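Local coordinates for protein NADP-dependent glyceraldehyde-3-phosphate dehydrogenase (PDB 3PRL) that probably catalyses the NADP-dependent, non-phosphorylating oxidation of glyceraldehyde 3-phosphate to 3-phosphoglycerate, at residues G26-I31 with S42-S47; V74-A79 with A205-G210; A79-L84 with D115-T120; A266-D271 with V299-S304; L372-T377 with I394-D399. All blocks are in the same frame, centred on the assembly; numbering follows the deposited sequence.

Interaction 1. Residues G26-I31 with S42-S47; sequences GERISI and SIPALS
This contact is the antiparallel pairing of a beta hairpin, strand 28-32 against strand 39-44, near the start of the chain; strand 28-32 is the outer strand of a small mixed sheet that also holds 10-16. Ile29 and Ile43 are the hydrogen-bonded pair: Ile29 N reaches Ile43 O at 2.6 Å, and Ile43 N returns to Ile29 O at 2.8 Å with an N-H...O angle of 163°. Beyond the last regular bridge, Ala45 N still finds Glu27 O at 3.0 Å.

One face is apolar. Ile43 sets CG1 between its backbone N and carbonyl carbon (chi1 62°), which lays that branch beside Ile29 and turns CG2 to Ile31, whose CD1 stands 3.9 Å from Ile43 CG2. Ile29 reaches the other way, its CD1 3.7 Å from Ala45 CB. Helix 192-204 covers Ile31 and Ile43, and Ile43 also packs on Thr189, a residue that binds NADP.

Ser30 and Ser42 lie on the other face, and the end of Arg28 curls over to Ser42. The extended chain brings Arg28 CD to 3.2 Å from Ser42 OG, and NH2 makes a weak bond to the same hydroxyl, also 3.2 Å. Stronger partners lie on strand 10-16: Ala12 O for Arg28 NH2 and Asn11 OD1 for Ser42 OG.

The hairpin is therefore two-sided: Ile31 and Ile43 pack on helix 192-204 near the NADP site, while the polar groups of Arg28 and Ser42 fasten it to the neighbouring strand.

Interaction 2. Residues V74-A79 with A205-G210; sequences VDLLYA and AGAPEG
Ala79 N bonds to Asp75 O at 3.0 Å, a helical bond that holds the turn from which Ala79 CB meets Ala205 CB, 3.9 Å away. The contact is a helix-to-loop packing: helix 70-86 lies beside the turn that leaves helix 192-204, where Gly206 ends that helix in a Schellman motif with positive phi. Everything that passes between the two segments is apolar or backbone packing.

Leu76 does most of the work. Its CG is anti to the backbone N (chi1 178°), which carries both methyl groups out to the turn. CD1 sits against the peptide that follows the Schellman glycine, 3.5 Å from Ala207 N, and also touches Ala205 CB at 4.0 Å. CD2 goes to the next residues, lying 4.1 Å from Ala207 CB. With Leu202 of helix 192-204 touching both Leu76 and Ala207, the leucine is wedged between helix end and loop. Replacing it with an alanine would probably open a gap beneath the turn, with Ala207 and Pro208 losing the methyls they rest on.

Farther along the loop the packing thins out, and the last touch is Leu76 CD2 on Pro208 CD at 4.2 Å.

Interaction 3. Residues A79-L84 with D115-T120; sequences AWADLL and DIIRHT
Ile117 drives its CD1 squarely onto the six-membered ring of Trp80, 3.7 Å from the ring centroid and 6° off the normal, a CH-pi contact at the heart of this antiparallel helix pair. Leu84 CD1 lies over the same face of the indole, toward its rim, and comes within 3.5 Å of Ile117 CD1, so three side chains close on one point. Ile117 CG2 sits 4.0 Å from Ala81 CB. The small alanine is consistent with the close approach, the axes of these short segments being 8.7 Å apart.

Toward solvent the fit slackens into charge. Arg118 lays its CG on Ala81 CB at 3.5 Å, and a bend at chi3 (-142°) brings the edge of the guanidinium to Asp82 OD1. That salt bridge is long, 3.7 Å from Asp82 OD1 to Arg118 NE, and the two planes are 42° apart. Arg118 is shared: NH1 makes a weak bond to Asp115 OD1, and NH2 pairs with Glu85.

Trp80 NE1 bonds to Met198 O of helix 192-204. With an alanine in place of Trp80, Ile117 and Leu84 would probably lose the flat surface they lie on, and Met198 O its indole donor.

The same helix packs on Trp80 through Ala201 and Leu202, while Ala170 of helix 167-178 touches both Trp80 and Ile117; His119 is buried against two neighbouring subunits, Phe137 of one and Arg126 of the other.

Interaction 4. Residues A266-D271 with V299-S304; sequences AIVLDD and VFVQDS
Val268 stands between Val299 and Val301, and its two contacts are made by different parts of the side chain. CG2 leans back to Val299 CG1 at 3.9 Å, the two side chains set obliquely, while CB faces Val301 CG2, also at 3.9 Å. Val301 can offer that methyl because its CG2 is anti to the backbone N. Ala266 extends this face with its CB 4.1 Å from Val299 CG2. On the other face Ile267 and Phe300 lie side by side more loosely, CG1 of Ile267 4.4 Å from Phe300 CD2.

These alternating faces belong to two parallel strands of a beta-alpha-beta unit, 264-268 and 296-302 joined through helix 274-286. That helix covers Ala266, Val268 and Val299, and helix 303-317 packs on Val268 and Val301, whereas helix 400-409 covers Ile267 and Phe300. Three backbone bonds alternate across the strands: Phe300 N to Ala266 O, Val268 N to Phe300 O, and finally Gln302 N to Val268 O at 2.9 Å and a nearly straight 172°.

At the strand ends polar side chains gather, though the touch across is amide on carbon. Gln302 extends its chain, CG anti to the backbone N (chi1 -151°), across Asp270, and NE2 comes within 3.1 Å of Asp270 CB. The same NE2 makes a weak bond of 2.7 Å to Ser304 OG. Asp270 N is buried beneath this amide without a partner in the model.

Interaction 5. Residues L372-T377 with I394-D399; sequences LLDDVT and IIRVKD
Arg396 points its CB toward Asp374 and Asp375, at the end of the neighbouring strand, where 367-374 and 391-397 pair in parallel in a mixed sheet. A bend at chi3 (100°), following one at chi2, keeps the chain alongside the two acids. CG passes Asp375 OD1 at 4.0 Å, and CD comes closer to the same oxygen, 3.4 Å. NE is 3.2 Å from Asp374 OD1, a salt bridge in which that oxygen stands off the plane of the group, making the attraction electrostatic rather than a directed bond. Farther out, Asp374 OD2 sits over one face of the guanidinium, 3.5 Å from Arg396 NH2, with the carboxylate turned 81° against it. NH1 goes to Asp307 on helix 303-317.

Asp374 OD1 has a second task, accepting Asp375 N at 2.7 Å from above the carboxylate plane, which probably steadies the turn where Asp375 takes a positive phi of 56°. Ile394 packs on Leu372, CD1 to CD1 at 4.0 Å.

After Ile394 N has bonded to Leu373 O, Asp375 is bypassed, and Val376 N rather than Asp375 N bonds to Ile394 O at 3.0 Å.

From the N terminus, interaction 1 closes a short hairpin and is finished before helix 70-86 begins. That helix then serves two contacts. Interaction 3 joins it to helix 103-124, and interaction 2 closes a much longer loop that contains all of interaction 3, by bringing in the turn after helix 192-204. The two share Ala79 and touch. Across the chain's centre from interaction 2, about 50 Å away between centres, interaction 4 closes the beta-alpha-beta crossover through helix 274-286, and interaction 5 then closes the short connection between strands 367-374 and 391-397. Both lie in one sheet, where strands 296-302 and 391-397 are neighbours, probably bonded through Val299 O to Ile395 N.

Interaction 1. Residues G26-I31 with S42-S47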
# COMPACT_ATOMS: atom_id res chain seq x y z
N GLY D 26 -42.30 -24.66 -16.70
CA GLY D 26 -43.29 -24.76 -15.64
C GLY D 26 -42.94 -25.58 -14.41
O GLY D 26 -43.69 -25.56 -13.42
N GLU D 27 -41.83 -26.30 -14.45
CA GLU D 27 -41.47 -27.17 -13.33
C GLU D 27 -40.89 -26.43 -12.13
O GLU D 27 -40.17 -25.43 -12.27
CB GLU D 27 -40.59 -28.35 -13.76
CG GLU D 27 -39.81 -28.17 -15.05
CD GLU D 27 -39.87 -29.40 -15.94
OE1 GLU D 27 -39.06 -29.49 -16.90
OE2 GLU D 27 -40.73 -30.29 -15.71
N ARG D 28 -41.22 -26.94 -10.95
CA ARG D 28 -40.71 -26.44 -9.68
C ARG D 28 -40.04 -27.54 -8.86
O ARG D 28 -40.17 -28.74 -9.16
CB ARG D 28 -41.83 -25.79 -8.87
CG ARG D 28 -42.40 -24.53 -9.50
CD ARG D 28 -43.26 -23.78 -8.53
NE ARG D 28 -43.29 -22.36 -8.87
CZ ARG D 28 -42.44 -21.46 -8.41
NH1 ARG D 28 -42.55 -20.19 -8.80
NH2 ARG D 28 -41.47 -21.81 -7.57
N ILE D 29 -39.32 -27.12 -7.82
CA ILE D 29 -38.73 -28.03 -6.83
C ILE D 29 -39.17 -27.56 -5.46
O ILE D 29 -38.88 -26.43 -5.05
CB ILE D 29 -37.17 -28.03 -6.88
CG1 ILE D 29 -36.67 -28.28 -8.30
CG2 ILE D 29 -36.59 -29.07 -5.89
CD1 ILE D 29 -35.20 -27.94 -8.50
N SER D 30 -39.88 -28.44 -4.75
CA SER D 30 -40.44 -28.14 -3.43
C SER D 30 -39.34 -28.17 -2.39
O SER D 30 -38.43 -29.01 -2.45
CB SER D 30 -41.51 -29.16 -3.04
OG SER D 30 -42.52 -29.25 -4.03
N ILE D 31 -39.45 -27.27 -1.42
CA ILE D 31 -38.47 -27.17 -0.34
C ILE D 31 -39.14 -27.43 0.99
O ILE D 31 -40.27 -26.98 1.22
CB ILE D 31 -37.74 -25.80 -0.35
CG1 ILE D 31 -36.77 -25.73 -1.55
CG2 ILE D 31 -37.00 -25.54 0.97
CD1 ILE D 31 -35.92 -24.45 -1.60
N SER D 42 -41.52 -23.54 -2.95
CA SER D 42 -40.84 -24.17 -4.07
C SER D 42 -39.96 -23.17 -4.81
O SER D 42 -40.10 -21.95 -4.66
CB SER D 42 -41.87 -24.78 -5.02
OG SER D 42 -42.81 -23.81 -5.41
N ILE D 43 -39.03 -23.70 -5.60
CA ILE D 43 -38.23 -22.89 -6.52
C ILE D 43 -38.39 -23.44 -7.94
O ILE D 43 -38.70 -24.62 -8.11
CB ILE D 43 -36.73 -22.84 -6.13
CG1 ILE D 43 -36.10 -24.24 -6.18
CG2 ILE D 43 -36.56 -22.18 -4.76
CD1 ILE D 43 -34.61 -24.25 -6.10
N PRO D 44 -38.19 -22.58 -8.96
CA PRO D 44 -38.29 -23.08 -10.33
C PRO D 44 -37.06 -23.92 -10.70
O PRO D 44 -35.93 -23.53 -10.39
CB PRO D 44 -38.33 -21.80 -11.18
CG PRO D 44 -38.53 -20.66 -10.20
CD PRO D 44 -37.92 -21.13 -8.93
N ALA D 45 -37.29 -25.06 -11.34
CA ALA D 45 -36.20 -25.86 -11.91
C ALA D 45 -35.97 -25.41 -13.34
O ALA D 45 -36.80 -25.65 -14.21
CB ALA D 45 -36.54 -27.34 -11.85
N LEU D 46 -34.84 -24.75 -13.58
CA LEU D 46 -34.57 -24.09 -14.86
C LEU D 46 -33.93 -25.01 -15.88
O LEU D 46 -33.32 -26.03 -15.53
CB LEU D 46 -33.71 -22.83 -14.68
CG LEU D 46 -34.34 -21.53 -14.16
CD1 LEU D 46 -33.32 -20.38 -14.18
CD2 LEU D 46 -35.60 -21.14 -14.95
N SER D 47 -34.08 -24.62 -17.15
CA SER D 47 -33.58 -25.37 -18.31
C SER D 47 -32.24 -24.81 -18.82
O SER D 47 -31.77 -23.78 -18.33
CB SER D 47 -34.62 -25.35 -19.44
OG SER D 47 -34.89 -24.02 -19.88

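Interaction 2. Residues V74-A79 with A205-G210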
# COMPACT_ATOMS: atom_id res chain seq x y z
N VAL D 74 -21.52 1.70 -5.06
CA VAL D 74 -21.57 1.52 -3.59
C VAL D 74 -22.90 1.92 -2.94
O VAL D 74 -23.28 1.34 -1.92
CB VAL D 74 -20.40 2.23 -2.82
CG1 VAL D 74 -19.09 2.09 -3.57
CG2 VAL D 74 -20.73 3.68 -2.55
N ASP D 75 -23.60 2.90 -3.52
CA ASP D 75 -24.86 3.36 -2.96
C ASP D 75 -25.90 2.24 -3.03
O ASP D 75 -26.72 2.10 -2.13
CB ASP D 75 -25.39 4.61 -3.67
CG ASP D 75 -24.49 5.83 -3.50
OD1 ASP D 75 -24.04 6.13 -2.36
OD2 ASP D 75 -24.24 6.52 -4.52
N LEU D 76 -25.85 1.45 -4.10
CA LEU D 76 -26.72 0.27 -4.26
C LEU D 76 -26.45 -0.76 -3.17
O LEU D 76 -27.38 -1.40 -2.67
CB LEU D 76 -26.57 -0.37 -5.65
CG LEU D 76 -27.40 -1.65 -5.93
CD1 LEU D 76 -28.92 -1.42 -5.77
CD2 LEU D 76 -27.08 -2.28 -7.29
N LEU D 77 -25.19 -0.91 -2.80
CA LEU D 77 -24.83 -1.86 -1.76
C LEU D 77 -25.37 -1.40 -0.41
O LEU D 77 -26.04 -2.17 0.25
CB LEU D 77 -23.31 -2.10 -1.71
CG LEU D 77 -22.79 -3.29 -2.53
CD1 LEU D 77 -23.09 -3.17 -4.03
CD2 LEU D 77 -21.28 -3.51 -2.30
N TYR D 78 -25.08 -0.14 -0.05
CA TYR D 78 -25.61 0.49 1.15
C TYR D 78 -27.12 0.26 1.24
O TYR D 78 -27.61 -0.20 2.26
CB TYR D 78 -25.34 2.01 1.15
CG TYR D 78 -23.89 2.45 1.26
CD1 TYR D 78 -22.92 1.62 1.79
CD2 TYR D 78 -23.50 3.74 0.86
CE1 TYR D 78 -21.59 2.03 1.90
CE2 TYR D 78 -22.18 4.16 0.97
CZ TYR D 78 -21.23 3.29 1.49
OH TYR D 78 -19.91 3.69 1.61
N ALA D 79 -27.83 0.57 0.15
CA ALA D 79 -29.30 0.43 0.09
C ALA D 79 -29.77 -1.00 0.32
O ALA D 79 -30.74 -1.25 1.03
CB ALA D 79 -29.85 0.94 -1.24
N ALA D 205 -33.93 -2.47 -3.74
CA ALA D 205 -32.94 -1.44 -3.47
C ALA D 205 -32.61 -0.65 -4.73
O ALA D 205 -31.92 0.38 -4.67
CB ALA D 205 -31.67 -2.06 -2.89
N GLY D 206 -33.09 -1.15 -5.87
CA GLY D 206 -32.88 -0.48 -7.15
C GLY D 206 -31.78 -1.06 -8.04
O GLY D 206 -31.18 -0.34 -8.82
N ALA D 207 -31.52 -2.36 -7.94
CA ALA D 207 -30.55 -2.99 -8.84
C ALA D 207 -31.01 -2.84 -10.29
O ALA D 207 -32.14 -3.19 -10.61
CB ALA D 207 -30.37 -4.45 -8.51
N PRO D 208 -30.15 -2.27 -11.16
CA PRO D 208 -30.54 -2.23 -12.58
C PRO D 208 -30.70 -3.64 -13.15
O PRO D 208 -30.15 -4.60 -12.60
CB PRO D 208 -29.39 -1.49 -13.25
CG PRO D 208 -28.81 -0.64 -12.16
CD PRO D 208 -28.98 -1.42 -10.88
N GLU D 209 -31.47 -3.76 -14.23
CA GLU D 209 -31.80 -5.05 -14.86
C GLU D 209 -30.56 -5.81 -15.33
O GLU D 209 -29.67 -5.22 -15.93
CB GLU D 209 -32.73 -4.80 -16.06
CG GLU D 209 -32.26 -3.64 -16.93
CD GLU D 209 -33.22 -3.26 -18.03
OE1 GLU D 209 -34.39 -2.90 -17.73
OE2 GLU D 209 -32.79 -3.31 -19.20
N GLY D 210 -30.49 -7.11 -15.03
CA GLY D 210 -29.39 -7.96 -15.49
C GLY D 210 -28.18 -8.12 -14.59
O GLY D 210 -27.54 -9.18 -14.58

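Interaction 3. Residues A79-L84 with D115-T120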
# COMPACT_ATOMS: atom_id res chain seq x y z
N ALA D 79 -27.83 0.57 0.15
CA ALA D 79 -29.30 0.43 0.09
C ALA D 79 -29.77 -1.00 0.32
O ALA D 79 -30.74 -1.25 1.03
CB ALA D 79 -29.85 0.94 -1.24
N TRP D 80 -29.04 -1.95 -0.28
CA TRP D 80 -29.34 -3.36 -0.13
C TRP D 80 -29.14 -3.77 1.33
O TRP D 80 -29.98 -4.45 1.90
CB TRP D 80 -28.43 -4.16 -1.06
CG TRP D 80 -28.56 -5.65 -1.02
CD1 TRP D 80 -29.65 -6.39 -0.66
CD2 TRP D 80 -27.54 -6.58 -1.40
NE1 TRP D 80 -29.37 -7.73 -0.78
CE2 TRP D 80 -28.08 -7.88 -1.24
CE3 TRP D 80 -26.23 -6.45 -1.88
CZ2 TRP D 80 -27.35 -9.03 -1.52
CZ3 TRP D 80 -25.51 -7.59 -2.15
CH2 TRP D 80 -26.07 -8.87 -1.98
N ALA D 81 -28.02 -3.33 1.91
CA ALA D 81 -27.68 -3.63 3.31
C ALA D 81 -28.76 -3.12 4.25
O ALA D 81 -29.19 -3.85 5.16
CB ALA D 81 -26.35 -3.04 3.66
N ASP D 82 -29.19 -1.88 4.03
CA ASP D 82 -30.26 -1.28 4.83
C ASP D 82 -31.53 -2.12 4.80
O ASP D 82 -32.10 -2.43 5.85
CB ASP D 82 -30.56 0.16 4.39
CG ASP D 82 -29.33 1.07 4.41
OD1 ASP D 82 -28.25 0.64 4.87
OD2 ASP D 82 -29.46 2.23 3.96
N LEU D 83 -31.97 -2.48 3.60
CA LEU D 83 -33.18 -3.28 3.44
C LEU D 83 -33.05 -4.67 4.07
O LEU D 83 -34.02 -5.19 4.58
CB LEU D 83 -33.60 -3.41 1.96
CG LEU D 83 -33.91 -2.17 1.11
CD1 LEU D 83 -34.63 -2.57 -0.19
CD2 LEU D 83 -34.72 -1.10 1.86
N LEU D 84 -31.86 -5.28 4.02
CA LEU D 84 -31.69 -6.58 4.68
C LEU D 84 -31.85 -6.44 6.20
O LEU D 84 -32.63 -7.15 6.82
CB LEU D 84 -30.35 -7.25 4.30
CG LEU D 84 -30.10 -7.67 2.84
CD1 LEU D 84 -28.64 -8.10 2.58
CD2 LEU D 84 -31.03 -8.76 2.35
N ASP D 115 -23.60 -6.04 7.38
CA ASP D 115 -22.32 -5.55 7.84
C ASP D 115 -21.20 -5.85 6.84
O ASP D 115 -20.34 -5.00 6.62
CB ASP D 115 -21.98 -6.13 9.20
CG ASP D 115 -22.84 -5.56 10.32
OD1 ASP D 115 -23.51 -4.52 10.12
OD2 ASP D 115 -22.83 -6.16 11.41
N ILE D 116 -21.22 -7.05 6.24
CA ILE D 116 -20.25 -7.41 5.20
C ILE D 116 -20.45 -6.60 3.92
O ILE D 116 -19.46 -6.20 3.27
CB ILE D 116 -20.26 -8.93 4.86
CG1 ILE D 116 -19.58 -9.74 5.97
CG2 ILE D 116 -19.51 -9.22 3.58
CD1 ILE D 116 -20.17 -11.16 6.13
N ILE D 117 -21.70 -6.37 3.55
CA ILE D 117 -22.03 -5.63 2.35
C ILE D 117 -21.60 -4.15 2.47
O ILE D 117 -21.09 -3.57 1.51
CB ILE D 117 -23.53 -5.76 2.00
CG1 ILE D 117 -23.85 -7.21 1.58
CG2 ILE D 117 -23.98 -4.76 0.92
CD1 ILE D 117 -25.30 -7.55 1.66
N ARG D 118 -21.79 -3.54 3.65
CA ARG D 118 -21.41 -2.14 3.83
C ARG D 118 -19.89 -1.96 3.80
O ARG D 118 -19.38 -1.07 3.14
CB ARG D 118 -22.01 -1.55 5.10
CG ARG D 118 -23.52 -1.45 5.03
CD ARG D 118 -24.02 -0.38 5.95
NE ARG D 118 -25.26 -0.79 6.60
CZ ARG D 118 -25.31 -1.45 7.75
NH1 ARG D 118 -24.19 -1.77 8.39
NH2 ARG D 118 -26.50 -1.78 8.26
N HIS D 119 -19.19 -2.85 4.49
CA HIS D 119 -17.73 -2.81 4.60
C HIS D 119 -17.02 -3.10 3.28
O HIS D 119 -15.94 -2.56 3.03
CB HIS D 119 -17.27 -3.79 5.67
CG HIS D 119 -15.91 -3.50 6.20
ND1 HIS D 119 -15.71 -2.74 7.34
CD2 HIS D 119 -14.68 -3.84 5.75
CE1 HIS D 119 -14.41 -2.64 7.57
NE2 HIS D 119 -13.77 -3.29 6.62
N THR D 120 -17.64 -3.97 2.47
CA THR D 120 -17.25 -4.29 1.10
C THR D 120 -17.42 -3.07 0.20
O THR D 120 -16.53 -2.76 -0.61
CB THR D 120 -18.13 -5.47 0.52
OG1 THR D 120 -17.84 -6.70 1.20
CG2 THR D 120 -17.88 -5.69 -0.94

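Interaction 4. Residues A266-D271 with V299-S304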
# COMPACT_ATOMS: atom_id res chain seq x y z
N ALA D 266 -7.71 -28.86 17.10
CA ALA D 266 -7.45 -28.08 18.28
C ALA D 266 -6.24 -28.74 18.91
O ALA D 266 -6.25 -29.94 19.16
CB ALA D 266 -8.62 -28.12 19.21
N ILE D 267 -5.19 -27.96 19.12
CA ILE D 267 -4.00 -28.47 19.79
C ILE D 267 -3.94 -27.89 21.19
O ILE D 267 -3.98 -26.67 21.36
CB ILE D 267 -2.72 -28.15 18.98
CG1 ILE D 267 -2.88 -28.69 17.55
CG2 ILE D 267 -1.49 -28.69 19.69
CD1 ILE D 267 -1.68 -28.50 16.63
N VAL D 268 -3.89 -28.78 22.19
CA VAL D 268 -3.87 -28.40 23.60
C VAL D 268 -2.59 -28.93 24.27
O VAL D 268 -2.44 -30.13 24.48
CB VAL D 268 -5.14 -28.89 24.34
CG1 VAL D 268 -5.38 -28.08 25.59
CG2 VAL D 268 -6.38 -28.81 23.42
N LEU D 269 -1.66 -28.02 24.57
CA LEU D 269 -0.41 -28.37 25.25
C LEU D 269 -0.55 -28.31 26.77
O LEU D 269 -1.56 -27.83 27.28
CB LEU D 269 0.75 -27.48 24.77
CG LEU D 269 1.16 -27.58 23.29
CD1 LEU D 269 2.34 -26.64 22.97
CD2 LEU D 269 1.47 -29.02 22.89
N ASP D 270 0.47 -28.80 27.48
CA ASP D 270 0.46 -28.91 28.96
C ASP D 270 0.16 -27.60 29.72
O ASP D 270 -0.59 -27.61 30.70
CB ASP D 270 1.78 -29.56 29.43
CG ASP D 270 2.17 -29.20 30.87
OD1 ASP D 270 1.29 -28.87 31.70
OD2 ASP D 270 3.38 -29.29 31.18
N ASP D 271 0.75 -26.50 29.26
CA ASP D 271 0.61 -25.21 29.92
C ASP D 271 -0.57 -24.40 29.37
O ASP D 271 -0.43 -23.24 29.01
CB ASP D 271 1.92 -24.42 29.80
CG ASP D 271 2.35 -24.21 28.35
OD1 ASP D 271 1.93 -25.00 27.48
OD2 ASP D 271 3.12 -23.26 28.08
N VAL D 299 -9.46 -32.87 18.33
CA VAL D 299 -8.62 -32.40 19.43
C VAL D 299 -7.39 -33.28 19.62
O VAL D 299 -7.50 -34.43 20.04
CB VAL D 299 -9.37 -32.30 20.78
CG1 VAL D 299 -8.44 -31.75 21.85
CG2 VAL D 299 -10.63 -31.43 20.66
N PHE D 300 -6.23 -32.74 19.30
CA PHE D 300 -4.98 -33.36 19.74
C PHE D 300 -4.63 -32.75 21.10
O PHE D 300 -4.29 -31.57 21.18
CB PHE D 300 -3.84 -33.08 18.75
CG PHE D 300 -4.11 -33.55 17.35
CD1 PHE D 300 -4.06 -34.90 17.02
CD2 PHE D 300 -4.39 -32.63 16.34
CE1 PHE D 300 -4.30 -35.33 15.72
CE2 PHE D 300 -4.63 -33.05 15.04
CZ PHE D 300 -4.58 -34.39 14.73
N VAL D 301 -4.71 -33.55 22.16
CA VAL D 301 -4.45 -33.05 23.52
C VAL D 301 -3.30 -33.80 24.18
O VAL D 301 -3.27 -35.03 24.18
CB VAL D 301 -5.73 -33.09 24.42
CG1 VAL D 301 -6.27 -34.49 24.57
CG2 VAL D 301 -5.46 -32.46 25.78
N GLN D 302 -2.36 -33.06 24.76
CA GLN D 302 -1.21 -33.68 25.42
C GLN D 302 -1.66 -34.59 26.55
O GLN D 302 -2.64 -34.28 27.24
CB GLN D 302 -0.24 -32.62 25.94
CG GLN D 302 1.19 -33.11 25.97
CD GLN D 302 2.13 -32.14 26.63
OE1 GLN D 302 2.71 -31.27 25.98
NE2 GLN D 302 2.30 -32.28 27.94
N ASP D 303 -0.97 -35.71 26.73
CA ASP D 303 -1.35 -36.70 27.75
C ASP D 303 -1.41 -36.18 29.19
O ASP D 303 -2.36 -36.49 29.92
CB ASP D 303 -0.49 -37.98 27.65
CG ASP D 303 1.00 -37.69 27.47
OD1 ASP D 303 1.68 -37.30 28.45
OD2 ASP D 303 1.49 -37.88 26.34
N SER D 304 -0.43 -35.37 29.59
CA SER D 304 -0.33 -34.86 30.97
C SER D 304 -1.53 -34.00 31.43
O SER D 304 -1.69 -33.74 32.62
CB SER D 304 0.97 -34.07 31.15
OG SER D 304 1.06 -32.97 30.26

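Interaction 5. Residues L372-T377 with I394-D399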
# COMPACT_ATOMS: atom_id res chain seq x y z
N LEU D 372 -19.61 -36.99 21.92
CA LEU D 372 -18.22 -36.90 22.33
C LEU D 372 -17.56 -38.27 22.39
O LEU D 372 -18.04 -39.18 23.09
CB LEU D 372 -18.08 -36.17 23.67
CG LEU D 372 -16.69 -35.62 24.02
CD1 LEU D 372 -16.26 -34.54 23.02
CD2 LEU D 372 -16.68 -35.08 25.42
N LEU D 373 -16.46 -38.40 21.66
CA LEU D 373 -15.67 -39.63 21.64
C LEU D 373 -14.27 -39.37 22.15
O LEU D 373 -13.68 -38.33 21.86
CB LEU D 373 -15.61 -40.20 20.23
CG LEU D 373 -16.92 -40.38 19.45
CD1 LEU D 373 -16.63 -40.46 17.96
CD2 LEU D 373 -17.70 -41.61 19.93
N ASP D 374 -13.74 -40.32 22.91
CA ASP D 374 -12.39 -40.21 23.46
C ASP D 374 -11.52 -41.34 22.92
O ASP D 374 -12.03 -42.26 22.29
CB ASP D 374 -12.41 -40.19 25.00
CG ASP D 374 -11.16 -39.56 25.62
OD1 ASP D 374 -10.20 -39.22 24.88
OD2 ASP D 374 -11.13 -39.41 26.86
N ASP D 375 -10.21 -41.23 23.15
CA ASP D 375 -9.22 -42.24 22.77
C ASP D 375 -9.25 -42.57 21.28
O ASP D 375 -8.97 -43.71 20.87
CB ASP D 375 -9.38 -43.48 23.64
CG ASP D 375 -9.04 -43.22 25.10
OD1 ASP D 375 -7.84 -43.28 25.44
OD2 ASP D 375 -9.97 -42.96 25.90
N VAL D 376 -9.59 -41.56 20.48
CA VAL D 376 -9.81 -41.72 19.05
C VAL D 376 -8.48 -41.96 18.35
O VAL D 376 -7.47 -41.34 18.66
CB VAL D 376 -10.59 -40.52 18.45
CG1 VAL D 376 -10.60 -40.56 16.92
CG2 VAL D 376 -12.02 -40.54 18.97
N THR D 377 -8.49 -42.91 17.42
CA THR D 377 -7.25 -43.35 16.80
C THR D 377 -7.17 -42.98 15.32
O THR D 377 -8.20 -42.79 14.65
CB THR D 377 -7.01 -44.88 17.01
OG1 THR D 377 -8.07 -45.64 16.42
CG2 THR D 377 -6.92 -45.22 18.51
N ILE D 394 -11.60 -36.76 20.45
CA ILE D 394 -10.42 -36.34 21.18
C ILE D 394 -9.29 -37.33 20.88
O ILE D 394 -9.49 -38.55 20.91
CB ILE D 394 -10.68 -36.21 22.72
CG1 ILE D 394 -12.07 -35.58 23.02
CG2 ILE D 394 -9.55 -35.45 23.41
CD1 ILE D 394 -12.30 -34.17 22.50
N ILE D 395 -8.12 -36.79 20.54
CA ILE D 395 -6.98 -37.63 20.21
C ILE D 395 -5.88 -37.35 21.23
O ILE D 395 -5.36 -36.25 21.32
CB ILE D 395 -6.52 -37.44 18.74
CG1 ILE D 395 -7.62 -37.91 17.77
CG2 ILE D 395 -5.23 -38.21 18.47
CD1 ILE D 395 -7.44 -37.47 16.33
N ARG D 396 -5.58 -38.37 22.03
CA ARG D 396 -4.60 -38.22 23.09
C ARG D 396 -3.21 -38.28 22.46
O ARG D 396 -2.84 -39.25 21.80
CB ARG D 396 -4.78 -39.28 24.19
CG ARG D 396 -6.20 -39.82 24.35
CD ARG D 396 -6.55 -40.13 25.80
NE ARG D 396 -7.34 -39.05 26.41
CZ ARG D 396 -7.58 -38.93 27.72
NH1 ARG D 396 -7.09 -39.80 28.58
NH2 ARG D 396 -8.30 -37.91 28.16
N VAL D 397 -2.45 -37.20 22.64
CA VAL D 397 -1.15 -37.05 21.98
C VAL D 397 -0.04 -36.89 23.03
O VAL D 397 -0.31 -36.61 24.19
CB VAL D 397 -1.21 -35.86 20.98
CG1 VAL D 397 0.14 -35.55 20.41
CG2 VAL D 397 -2.19 -36.17 19.86
N LYS D 398 1.22 -37.11 22.62
CA LYS D 398 2.36 -36.98 23.52
C LYS D 398 2.92 -35.56 23.56
O LYS D 398 3.27 -35.06 24.63
CB LYS D 398 3.48 -37.96 23.14
CG LYS D 398 4.22 -38.57 24.34
CD LYS D 398 5.72 -38.81 24.06
CE LYS D 398 5.98 -39.61 22.77
NZ LYS D 398 7.41 -39.57 22.33
N ASP D 399 3.04 -34.92 22.40
CA ASP D 399 3.61 -33.59 22.32
C ASP D 399 3.05 -32.78 21.15
O ASP D 399 2.17 -33.25 20.42
CB ASP D 399 5.14 -33.68 22.23
CG ASP D 399 5.63 -34.64 21.16
OD1 ASP D 399 4.93 -34.84 20.15
OD2 ASP D 399 6.73 -35.20 21.33